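Local coordinates for protein alkylpurine DNA glycosylase AlkC (Pseudomonas fluorescens, PDB 5VHV) that probably excises alkylated purine bases from DNA as a repair glycosylase that works without flipping the damaged nucleotide out of the helix, at residues R329-T333 with R334-P338; V345-G349 with E350-S354; N195-N198 with D199-K202. All blocks are in the same frame, centred on the assembly; numbering follows the deposited sequence. Where two conformers were deposited one is given.

Contact 1 of 3, residues R329-T333 with R334-P338; sequences RDMTT and RKHYP. With nucleotides of chain D; nucleotides of chain C.
Asp330 OD1 takes two N-H groups from the same residue six positions on, binding His336 N at 2.8 Å and His336 ND1 at 3.0 Å. OD1 lies in the plane of the imidazole, and ND1 meets it nearly along the C-O bond, with carboxylate and imidazole only 16° apart, whereas the backbone donor comes from the syn side, 28° out of the carboxylate plane. His336 CG turned beside its own backbone N (chi1 -58°) brings ND1 round to the oxygen that its N-H also binds, and this pair of bonds fixes the ring's rotation. It is a His-carboxylate hydrogen bond, and the negative charge would be expected to favour the proton on ND1. The other oxygen, OD2, receives a bond from a water that also donates to His336 O and accepts from Lys335 NZ; the ammonium and carboxylate stay 4.2 Å apart from Lys335 NZ to Asp330 OD2, beyond a salt bridge. Met331 to Arg334 forms a type I beta turn, closed by Met331 N to Arg334 O and Arg334 N to Met331 O. At its tip Thr333 N donates to OP2 of DC5 of chain D at 2.8 Å, while Thr332 N makes a weak bond to OP1. Alongside, Met331 and Arg334 point the same way, Met331 CE 3.4 Å from Arg334 NH1, and NH1 binds OP1 of DA4 of chain D in the guanidinium plane at 2.8 Å. Tyr337 OH gives its hydrogen to OP2 of DT3 of chain C at 2.6 Å, so one short loop holds phosphates of both strands. This loop links strand 319-327 to strand 339-347; Arg334 also packs on Lys305 and Phe307 of strand 305-314, and Asp330 on Leu267.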
loop_
_atom_site.group_PDB
_atom_site.type_symbol
_atom_site.label_atom_id
_atom_site.label_comp_id
_atom_site.label_asym_id
_atom_site.label_seq_id
_atom_site.Cartn_x
_atom_site.Cartn_y
_atom_site.Cartn_z
ATOM N N ARG A 329 -13.758 -5.288 -18.707
ATOM C CA ARG A 329 -14.464 -4.054 -18.997
ATOM C C ARG A 329 -13.509 -2.899 -18.731
ATOM O O ARG A 329 -12.600 -3.016 -17.914
ATOM C CB ARG A 329 -15.739 -3.935 -18.156
ATOM C CG ARG A 329 -15.556 -3.431 -16.731
ATOM C CD ARG A 329 -14.852 -4.437 -15.831
ATOM N NE ARG A 329 -14.857 -3.999 -14.439
ATOM C CZ ARG A 329 -14.261 -4.653 -13.447
ATOM N NH1 ARG A 329 -13.619 -5.802 -13.680
ATOM N NH2 ARG A 329 -14.308 -4.153 -12.216
ATOM N N ASP A 330 -13.701 -1.795 -19.441
ATOM C CA ASP A 330 -12.855 -0.633 -19.213
ATOM C C ASP A 330 -13.035 -0.099 -17.796
ATOM O O ASP A 330 -14.141 -0.060 -17.250
ATOM C CB ASP A 330 -13.145 0.451 -20.244
ATOM C CG ASP A 330 -12.415 0.211 -21.556
ATOM O OD1 ASP A 330 -11.549 -0.689 -21.625
ATOM O OD2 ASP A 330 -12.727 0.905 -22.529
ATOM N N MET A 331 -11.915 0.294 -17.215
ATOM C CA MET A 331 -11.769 0.635 -15.813
ATOM C C MET A 331 -10.856 1.833 -15.735
ATOM O O MET A 331 -10.037 2.058 -16.629
ATOM C CB MET A 331 -11.133 -0.516 -15.032
ATOM C CG MET A 331 -12.051 -1.642 -14.832
ATOM S SD MET A 331 -11.257 -2.942 -13.951
ATOM C CE MET A 331 -10.280 -3.749 -15.179
ATOM N N THR A 332 -10.966 2.590 -14.639
ATOM C CA THR A 332 -10.037 3.693 -14.458
ATOM C C THR A 332 -8.606 3.232 -14.648
ATOM O O THR A 332 -7.803 3.917 -15.290
ATOM C CB THR A 332 -10.212 4.312 -13.078
ATOM O OG1 THR A 332 -11.564 4.739 -12.936
ATOM C CG2 THR A 332 -9.303 5.497 -12.930
ATOM N N THR A 333 -8.272 2.071 -14.111
ATOM C CA THR A 333 -6.886 1.635 -14.103
ATOM C C THR A 333 -6.501 0.791 -15.312
ATOM O O THR A 333 -5.338 0.408 -15.409
ATOM C CB THR A 333 -6.569 0.844 -12.820
ATOM O OG1 THR A 333 -5.139 0.675 -12.694
ATOM C CG2 THR A 333 -7.259 -0.522 -12.815
ATOM N N ARG A 334 -7.420 0.494 -16.231
ATOM C CA ARG A 334 -7.052 -0.298 -17.412
ATOM C C ARG A 334 -8.064 -0.071 -18.524
ATOM O O ARG A 334 -9.238 -0.428 -18.377
ATOM C CB ARG A 334 -6.965 -1.790 -17.068
ATOM C CG ARG A 334 -6.357 -2.653 -18.174
ATOM C CD ARG A 334 -6.156 -4.130 -17.774
ATOM N NE ARG A 334 -5.397 -4.248 -16.547
ATOM C CZ ARG A 334 -5.886 -4.634 -15.363
ATOM N NH1 ARG A 334 -7.141 -5.017 -15.231
ATOM N NH2 ARG A 334 -5.101 -4.642 -14.294
ATOM N N LYS A 335 -7.602 0.501 -19.636
ATOM C CA LYS A 335 -8.358 0.541 -20.879
ATOM C C LYS A 335 -7.964 -0.653 -21.742
ATOM O O LYS A 335 -6.813 -1.099 -21.724
ATOM C CB LYS A 335 -8.089 1.846 -21.633
ATOM C CG LYS A 335 -8.871 2.000 -22.931
ATOM C CD LYS A 335 -8.779 3.440 -23.460
ATOM C CE LYS A 335 -9.154 3.548 -24.928
ATOM N NZ LYS A 335 -10.592 3.289 -25.200
ATOM N N HIS A 336 -8.934 -1.174 -22.490
ATOM C CA HIS A 336 -8.724 -2.356 -23.311
ATOM C C HIS A 336 -8.792 -2.000 -24.789
ATOM O O HIS A 336 -9.403 -1.004 -25.199
ATOM C CB HIS A 336 -9.744 -3.456 -22.996
ATOM C CG HIS A 336 -9.717 -3.889 -21.563
ATOM N ND1 HIS A 336 -10.269 -3.129 -20.552
ATOM C CD2 HIS A 336 -9.158 -4.965 -20.961
ATOM C CE1 HIS A 336 -10.065 -3.725 -19.391
ATOM N NE2 HIS A 336 -9.406 -4.849 -19.609
ATOM N N TYR A 337 -8.149 -2.854 -25.583
ATOM C CA TYR A 337 -8.012 -2.659 -27.012
ATOM C C TYR A 337 -8.292 -3.980 -27.709
ATOM O O TYR A 337 -7.959 -5.045 -27.170
ATOM C CB TYR A 337 -6.610 -2.163 -27.329
ATOM C CG TYR A 337 -6.329 -0.851 -26.630
ATOM C CD1 TYR A 337 -5.897 -0.821 -25.315
ATOM C CD2 TYR A 337 -6.541 0.354 -27.283
ATOM C CE1 TYR A 337 -5.649 0.389 -24.669
ATOM C CE2 TYR A 337 -6.307 1.559 -26.654
ATOM C CZ TYR A 337 -5.859 1.570 -25.341
ATOM O OH TYR A 337 -5.619 2.773 -24.712
ATOM N N PRO A 338 -8.907 -3.947 -28.886
ATOM C CA PRO A 338 -9.369 -5.190 -29.509
ATOM C C PRO A 338 -8.222 -6.047 -30.016
ATOM O O PRO A 338 -7.163 -5.549 -30.391
ATOM C CB PRO A 338 -10.232 -4.700 -30.677
ATOM C CG PRO A 338 -9.693 -3.338 -30.994
ATOM C CD PRO A 338 -9.297 -2.761 -29.668
ATOM P P DC D 5 -11.114 0.650 -11.451
ATOM O OP1 DC D 5 -12.376 0.996 -12.111
ATOM O OP2 DC D 5 -9.785 0.874 -12.030
ATOM O "O5'" DC D 5 -10.931 1.610 -10.176
ATOM C "C5'" DC D 5 -11.982 1.758 -9.248
ATOM C "C4'" DC D 5 -11.470 2.489 -8.014
ATOM O "O4'" DC D 5 -10.556 1.633 -7.306
ATOM C "C3'" DC D 5 -10.671 3.779 -8.310
ATOM O "O3'" DC D 5 -11.364 4.898 -7.838
ATOM C "C2'" DC D 5 -9.338 3.596 -7.571
ATOM C "C1'" DC D 5 -9.679 2.476 -6.594
ATOM N N1 DC D 5 -8.551 1.674 -6.115
ATOM C C2 DC D 5 -8.419 1.453 -4.732
ATOM O O2 DC D 5 -9.277 1.953 -3.953
ATOM N N3 DC D 5 -7.380 0.714 -4.288
ATOM C C4 DC D 5 -6.507 0.192 -5.165
ATOM N N4 DC D 5 -5.480 -0.539 -4.689
ATOM C C5 DC D 5 -6.635 0.406 -6.575
ATOM C C6 DC D 5 -7.662 1.143 -7.000
ATOM P P DA D 4 -7.585 -5.058 -11.177
ATOM O OP1 DA D 4 -8.020 -5.319 -12.557
ATOM O OP2 DA D 4 -6.220 -4.628 -10.811
ATOM O "O5'" DA D 4 -8.557 -4.006 -10.503
ATOM C "C5'" DA D 4 -9.963 -4.190 -10.637
ATOM C "C4'" DA D 4 -10.724 -2.988 -10.099
ATOM O "O4'" DA D 4 -10.657 -2.962 -8.647
ATOM C "C3'" DA D 4 -10.215 -1.647 -10.566
ATOM O "O3'" DA D 4 -11.328 -0.786 -10.805
ATOM C "C2'" DA D 4 -9.322 -1.171 -9.419
ATOM C "C1'" DA D 4 -10.061 -1.750 -8.203
ATOM N N9 DA D 4 -9.223 -2.122 -7.065
ATOM C C8 DA D 4 -8.057 -2.808 -7.105
ATOM N N7 DA D 4 -7.555 -3.057 -5.928
ATOM C C5 DA D 4 -8.493 -2.545 -5.050
ATOM C C6 DA D 4 -8.526 -2.502 -3.658
ATOM N N6 DA D 4 -7.562 -3.040 -2.911
ATOM N N1 DA D 4 -9.584 -1.919 -3.069
ATOM C C2 DA D 4 -10.554 -1.412 -3.850
ATOM N N3 DA D 4 -10.617 -1.376 -5.188
ATOM C C4 DA D 4 -9.531 -1.971 -5.724
ATOM P P DT C 3 -2.742 2.471 -22.971
ATOM O OP1 DT C 3 -2.307 1.527 -24.030
ATOM O OP2 DT C 3 -4.139 2.607 -22.546
ATOM O "O5'" DT C 3 -1.926 2.246 -21.623
ATOM C "C5'" DT C 3 -0.557 2.020 -21.711
ATOM C "C4'" DT C 3 0.077 1.957 -20.340
ATOM O "O4'" DT C 3 -0.017 3.237 -19.692
ATOM C "C3'" DT C 3 -0.576 0.981 -19.364
ATOM O "O3'" DT C 3 0.135 -0.236 -19.365
ATOM C "C2'" DT C 3 -0.521 1.710 -18.003
ATOM C "C1'" DT C 3 0.206 3.014 -18.328
ATOM N N1 DT C 3 -0.254 4.228 -17.595
ATOM C C2 DT C 3 0.596 4.816 -16.680
ATOM O O2 DT C 3 1.677 4.345 -16.378
ATOM N N3 DT C 3 0.115 5.960 -16.103
ATOM C C4 DT C 3 -1.088 6.576 -16.355
ATOM O O4 DT C 3 -1.424 7.606 -15.780
ATOM C C5 DT C 3 -1.924 5.922 -17.345
ATOM C C7 DT C 3 -3.256 6.489 -17.700
ATOM C C6 DT C 3 -1.467 4.798 -17.915
HETATM O O HOH W 1 -11.614 0.739 -24.734
#

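Contact 2 of 3, residues V345-G349 with E350-S354; sequences VLVNG and ERLGS
The guanidinium of Arg351 is met obliquely by Leu346 CD2, which sits squarely neither on its face nor at its edge. The firmer touch is lower down, where the two side chains run side by side in the same direction and Leu346 CD2 packs on Arg351 CG at 3.5 Å. A second flat group, the carboxylate of Glu350, reaches back through OE1 to a water that also donates to Val347 O. On the face shared by Val345 and Val347, Val347 CG2 meets Leu352 CD2 at 3.5 Å. With CG1 anti to the backbone N (chi1 -176°), Val347 turns its other branch, CG2, to the leucine. The backbone holds the hairpin: Val347 N binds Glu350 O at 2.9 Å, and Glu350 N returns to Val347 O across a type I' turn with Asn348 and Gly349 at its corners. At Gly349 any CB would jam against the preceding carbonyl oxygen, which explains the glycine. Farther down, Leu352 N donates to Val345 O at 2.9 Å and Val345 N to Gly353 O at 2.9 Å, setting two residues opposite one, as in a beta bulge. Asn348 is tied to Val288 N and Ala249 O, joining the turn to its surroundings, while Val345 packs on Ile255 and Leu258 of strand 253-265. The chemistry is thus divided: main-chain bonds set the register, an aliphatic contact lies on each face, and Glu350 and Arg351 set out from opposite faces of the hairpin, with no salt bridge joining them.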
loop_
_atom_site.group_PDB
_atom_site.type_symbol
_atom_site.label_atom_id
_atom_site.label_comp_id
_atom_site.label_asym_id
_atom_site.label_seq_id
_atom_site.Cartn_x
_atom_site.Cartn_y
_atom_site.Cartn_z
ATOM N N VAL A 345 -1.085 -20.079 -17.919
ATOM C CA VAL A 345 -1.239 -20.713 -16.603
ATOM C C VAL A 345 0.146 -20.908 -16.003
ATOM O O VAL A 345 1.046 -21.449 -16.658
ATOM C CB VAL A 345 -1.988 -22.056 -16.700
ATOM C CG1 VAL A 345 -1.987 -22.782 -15.367
ATOM C CG2 VAL A 345 -3.430 -21.830 -17.136
ATOM N N LEU A 346 0.317 -20.462 -14.763
ATOM C CA LEU A 346 1.602 -20.455 -14.072
ATOM C C LEU A 346 1.516 -21.360 -12.850
ATOM O O LEU A 346 0.625 -21.185 -12.009
ATOM C CB LEU A 346 1.979 -19.041 -13.604
ATOM C CG LEU A 346 1.920 -17.961 -14.678
ATOM C CD1 LEU A 346 1.914 -16.562 -14.058
ATOM C CD2 LEU A 346 3.097 -18.133 -15.594
ATOM N N VAL A 347 2.437 -22.314 -12.747
ATOM C CA VAL A 347 2.472 -23.223 -11.607
ATOM C C VAL A 347 3.906 -23.270 -11.085
ATOM O O VAL A 347 4.838 -23.617 -11.826
ATOM C CB VAL A 347 1.966 -24.634 -11.965
ATOM C CG1 VAL A 347 1.929 -25.512 -10.699
ATOM C CG2 VAL A 347 0.568 -24.570 -12.586
ATOM N N ASN A 348 4.078 -22.906 -9.813
ATOM C CA ASN A 348 5.390 -22.732 -9.205
ATOM C C ASN A 348 6.350 -21.989 -10.127
ATOM O O ASN A 348 7.521 -22.363 -10.250
ATOM C CB ASN A 348 5.965 -24.095 -8.801
ATOM C CG ASN A 348 5.175 -24.736 -7.678
ATOM O OD1 ASN A 348 4.119 -24.229 -7.285
ATOM N ND2 ASN A 348 5.673 -25.859 -7.161
ATOM N N GLY A 349 5.869 -20.936 -10.775
ATOM C CA GLY A 349 6.730 -20.064 -11.541
ATOM C C GLY A 349 6.941 -20.480 -12.976
ATOM O O GLY A 349 7.642 -19.773 -13.709
ATOM N N GLU A 350 6.350 -21.582 -13.399
ATOM C CA GLU A 350 6.557 -22.138 -14.727
ATOM C C GLU A 350 5.272 -22.018 -15.534
ATOM O O GLU A 350 4.193 -22.325 -15.031
ATOM C CB GLU A 350 6.978 -23.616 -14.623
ATOM C CG GLU A 350 7.139 -24.349 -15.942
ATOM C CD GLU A 350 7.442 -25.838 -15.762
ATOM O OE1 GLU A 350 7.346 -26.345 -14.621
ATOM O OE2 GLU A 350 7.777 -26.503 -16.764
ATOM N N ARG A 351 5.389 -21.591 -16.795
ATOM C CA ARG A 351 4.233 -21.581 -17.686
ATOM C C ARG A 351 3.918 -23.002 -18.125
ATOM O O ARG A 351 4.760 -23.664 -18.742
ATOM C CB ARG A 351 4.520 -20.703 -18.898
ATOM C CG ARG A 351 4.701 -19.233 -18.523
ATOM C CD ARG A 351 4.812 -18.322 -19.738
ATOM N NE ARG A 351 4.880 -16.908 -19.367
ATOM C CZ ARG A 351 4.872 -15.899 -20.237
ATOM N NH1 ARG A 351 4.801 -16.134 -21.544
ATOM N NH2 ARG A 351 4.936 -14.650 -19.796
ATOM N N LEU A 352 2.711 -23.472 -17.829
ATOM C CA LEU A 352 2.313 -24.829 -18.163
ATOM C C LEU A 352 1.368 -24.926 -19.350
ATOM O O LEU A 352 1.139 -26.037 -19.837
ATOM C CB LEU A 352 1.648 -25.501 -16.951
ATOM C CG LEU A 352 2.505 -26.472 -16.150
ATOM C CD1 LEU A 352 3.808 -25.870 -15.767
ATOM C CD2 LEU A 352 1.751 -26.936 -14.911
ATOM N N GLY A 353 0.768 -23.828 -19.786
ATOM C CA GLY A 353 -0.075 -23.857 -20.966
ATOM C C GLY A 353 -0.642 -22.480 -21.204
ATOM O O GLY A 353 -0.494 -21.574 -20.377
ATOM N N SER A 354 -1.289 -22.329 -22.359
ATOM C CA SER A 354 -1.898 -21.052 -22.704
ATOM C C SER A 354 -3.183 -21.276 -23.485
ATOM O O SER A 354 -3.398 -22.325 -24.094
ATOM C CB SER A 354 -0.936 -20.184 -23.525
ATOM O OG SER A 354 -0.495 -20.896 -24.664
HETATM O O HOH W 2 6.373 -25.935 -12.231
#

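Contact 3 of 3, residues N195-N198 with D199-K202; sequences NHLN and DITK. With nucleotides of chain C.
Thr201 OG1 gives its hydrogen to Asn198 O at 2.7 Å, in the carbonyl plane and on a lone pair. Its hydroxyl sits between its own backbone N and carbonyl carbon (chi1 68°), the torsion that folds it back on the preceding turn, and Thr201 N adds a weak bond to the same oxygen. Without this hydroxyl, as with an alanine here, Asn198 O would probably keep little more than the weak backbone bond. Thr201 N itself donates in the carbonyl plane to Leu197 O at 3.0 Å, continuing the i to i+4 pattern of Asp199 N to Asn195 O and Ile200 N to His196 O. On the DNA side, Asn198 and Lys202 converge on one phosphate oxygen: OP1 of DA6 of chain C receives Asn198 ND2 at 2.9 Å and Lys202 NZ at 2.8 Å. The lysine chain bends at chi2 (-43°) and again at its end, laying CD and CE near Asn198 O before NZ reaches the phosphate. Two donors on one anionic oxygen should hold it firmly. On another side of the helix, Ile200 CD1 meets the edge of the His196 ring, 3.7 Å from His196 CD2, and the neighbouring Leu197 CD2 lies 4.2 Å from Ile200 CD1. The next shell sets these groups: Ser232 OG binds Asn198 OD1, which probably helps to turn ND2 to the phosphate, while Asp199 pairs with Arg155 and also accepts from Arg157 N. Leu178 and Val208, on helices 175-181 and 205-213, pack against Ile200. A helical turn that presents polar side chains to a DNA phosphate is consistent with the concave helical-repeat surface of the AlkC and AlkD family.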
loop_
_atom_site.group_PDB
_atom_site.type_symbol
_atom_site.label_atom_id
_atom_site.label_comp_id
_atom_site.label_asym_id
_atom_site.label_seq_id
_atom_site.Cartn_x
_atom_site.Cartn_y
_atom_site.Cartn_z
ATOM N N ASN A 195 4.684 -4.373 3.364
ATOM C CA ASN A 195 4.575 -3.450 2.237
ATOM C C ASN A 195 5.875 -2.681 2.001
ATOM O O ASN A 195 6.237 -2.406 0.849
ATOM C CB ASN A 195 3.393 -2.505 2.449
ATOM C CG ASN A 195 2.051 -3.229 2.288
ATOM O OD1 ASN A 195 1.941 -4.258 1.578
ATOM N ND2 ASN A 195 1.036 -2.721 2.951
ATOM N N HIS A 196 6.568 -2.291 3.070
ATOM C CA HIS A 196 7.886 -1.673 2.927
ATOM C C HIS A 196 8.852 -2.632 2.228
ATOM O O HIS A 196 9.534 -2.261 1.268
ATOM C CB HIS A 196 8.374 -1.251 4.318
ATOM C CG HIS A 196 9.619 -0.417 4.340
ATOM N ND1 HIS A 196 9.779 0.630 5.225
ATOM C CD2 HIS A 196 10.781 -0.502 3.651
ATOM C CE1 HIS A 196 10.983 1.151 5.078
ATOM N NE2 HIS A 196 11.604 0.497 4.115
ATOM N N LEU A 197 8.874 -3.895 2.649
ATOM C CA LEU A 197 9.744 -4.865 1.990
ATOM C C LEU A 197 9.362 -5.076 0.522
ATOM O O LEU A 197 10.238 -5.149 -0.341
ATOM C CB LEU A 197 9.712 -6.187 2.757
ATOM C CG LEU A 197 10.481 -6.158 4.083
ATOM C CD1 LEU A 197 10.080 -7.359 4.929
ATOM C CD2 LEU A 197 11.970 -6.152 3.861
ATOM N N ASN A 198 8.067 -5.185 0.215
ATOM C CA ASN A 198 7.650 -5.286 -1.182
ATOM C C ASN A 198 8.128 -4.079 -1.993
ATOM O O ASN A 198 8.614 -4.236 -3.119
ATOM C CB ASN A 198 6.125 -5.458 -1.248
ATOM C CG ASN A 198 5.613 -5.591 -2.654
ATOM O OD1 ASN A 198 6.016 -6.489 -3.393
ATOM N ND2 ASN A 198 4.695 -4.720 -3.025
ATOM N N ASP A 199 8.022 -2.865 -1.441
ATOM C CA ASP A 199 8.632 -1.700 -2.098
ATOM C C ASP A 199 10.100 -1.959 -2.453
ATOM O O ASP A 199 10.568 -1.609 -3.539
ATOM C CB ASP A 199 8.595 -0.452 -1.201
ATOM C CG ASP A 199 7.221 0.179 -1.029
ATOM O OD1 ASP A 199 6.192 -0.257 -1.585
ATOM O OD2 ASP A 199 7.211 1.189 -0.294
ATOM N N ILE A 200 10.866 -2.487 -1.500
ATOM C CA ILE A 200 12.293 -2.695 -1.731
ATOM C C ILE A 200 12.500 -3.673 -2.867
ATOM O O ILE A 200 13.460 -3.539 -3.639
ATOM C CB ILE A 200 12.998 -3.178 -0.451
ATOM C CG1 ILE A 200 12.841 -2.139 0.669
ATOM C CG2 ILE A 200 14.482 -3.448 -0.703
ATOM C CD1 ILE A 200 13.365 -2.620 2.010
ATOM N N THR A 201 11.611 -4.662 -3.004
ATOM C CA THR A 201 11.835 -5.657 -4.039
ATOM C C THR A 201 11.775 -5.040 -5.425
ATOM O O THR A 201 12.263 -5.664 -6.377
ATOM C CB THR A 201 10.851 -6.849 -3.987
ATOM O OG1 THR A 201 9.518 -6.450 -4.331
ATOM C CG2 THR A 201 10.866 -7.563 -2.649
ATOM N N LYS A 202 11.186 -3.843 -5.566
ATOM C CA LYS A 202 11.123 -3.209 -6.882
ATOM C C LYS A 202 12.500 -2.753 -7.344
ATOM O O LYS A 202 12.735 -2.627 -8.551
ATOM C CB LYS A 202 10.163 -2.013 -6.873
ATOM C CG LYS A 202 8.730 -2.350 -6.364
ATOM C CD LYS A 202 8.179 -3.662 -6.899
ATOM C CE LYS A 202 6.767 -3.940 -6.352
ATOM N NZ LYS A 202 5.834 -2.841 -6.735
ATOM P P DA C 6 2.272 -3.152 -6.061
ATOM O OP1 DA C 6 3.547 -3.469 -5.341
ATOM O OP2 DA C 6 1.360 -4.221 -6.510
ATOM O "O5'" DA C 6 1.367 -2.148 -5.234
ATOM C "C5'" DA C 6 1.971 -1.110 -4.461
ATOM C "C4'" DA C 6 0.910 -0.178 -3.930
ATOM O "O4'" DA C 6 0.251 0.478 -5.041
ATOM C "C3'" DA C 6 -0.212 -0.877 -3.123
ATOM O "O3'" DA C 6 -0.269 -0.384 -1.785
ATOM C "C2'" DA C 6 -1.479 -0.540 -3.876
ATOM C "C1'" DA C 6 -1.082 0.688 -4.657
ATOM N N9 DA C 6 -1.935 0.931 -5.806
ATOM C C8 DA C 6 -2.321 0.035 -6.763
ATOM N N7 DA C 6 -3.153 0.534 -7.643
ATOM C C5 DA C 6 -3.349 1.831 -7.206
ATOM C C6 DA C 6 -4.141 2.885 -7.685
ATOM N N6 DA C 6 -4.920 2.786 -8.782
ATOM N N1 DA C 6 -4.086 4.065 -7.024
ATOM C C2 DA C 6 -3.308 4.160 -5.939
ATOM N N3 DA C 6 -2.536 3.227 -5.382
ATOM C C4 DA C 6 -2.601 2.081 -6.071
#

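How the contacts relate
Along the chain contact 3 comes first, in helix 187-201 of the helical DNA alkylation repair region, followed by contacts 1 and 2 near the C-terminus. Contact 1 is the loop between strands 319-327 and 339-347; contact 2 is the hairpin joining 339-347 to 350-359, so both belong to the C-terminal beta domain, which appears immunoglobulin-like, and both adjoin strand 339-347. Their centres lie about 25 Å apart, and the centre of contact 3 is about 27 Å from that of contact 1 and 24 Å from that of contact 2; none touch. Contacts 1 and 3 hold DNA phosphates from separate parts of the fold, whereas contact 2, about 10 Å from the nucleic acid at its nearest atom, is framework of the sheet.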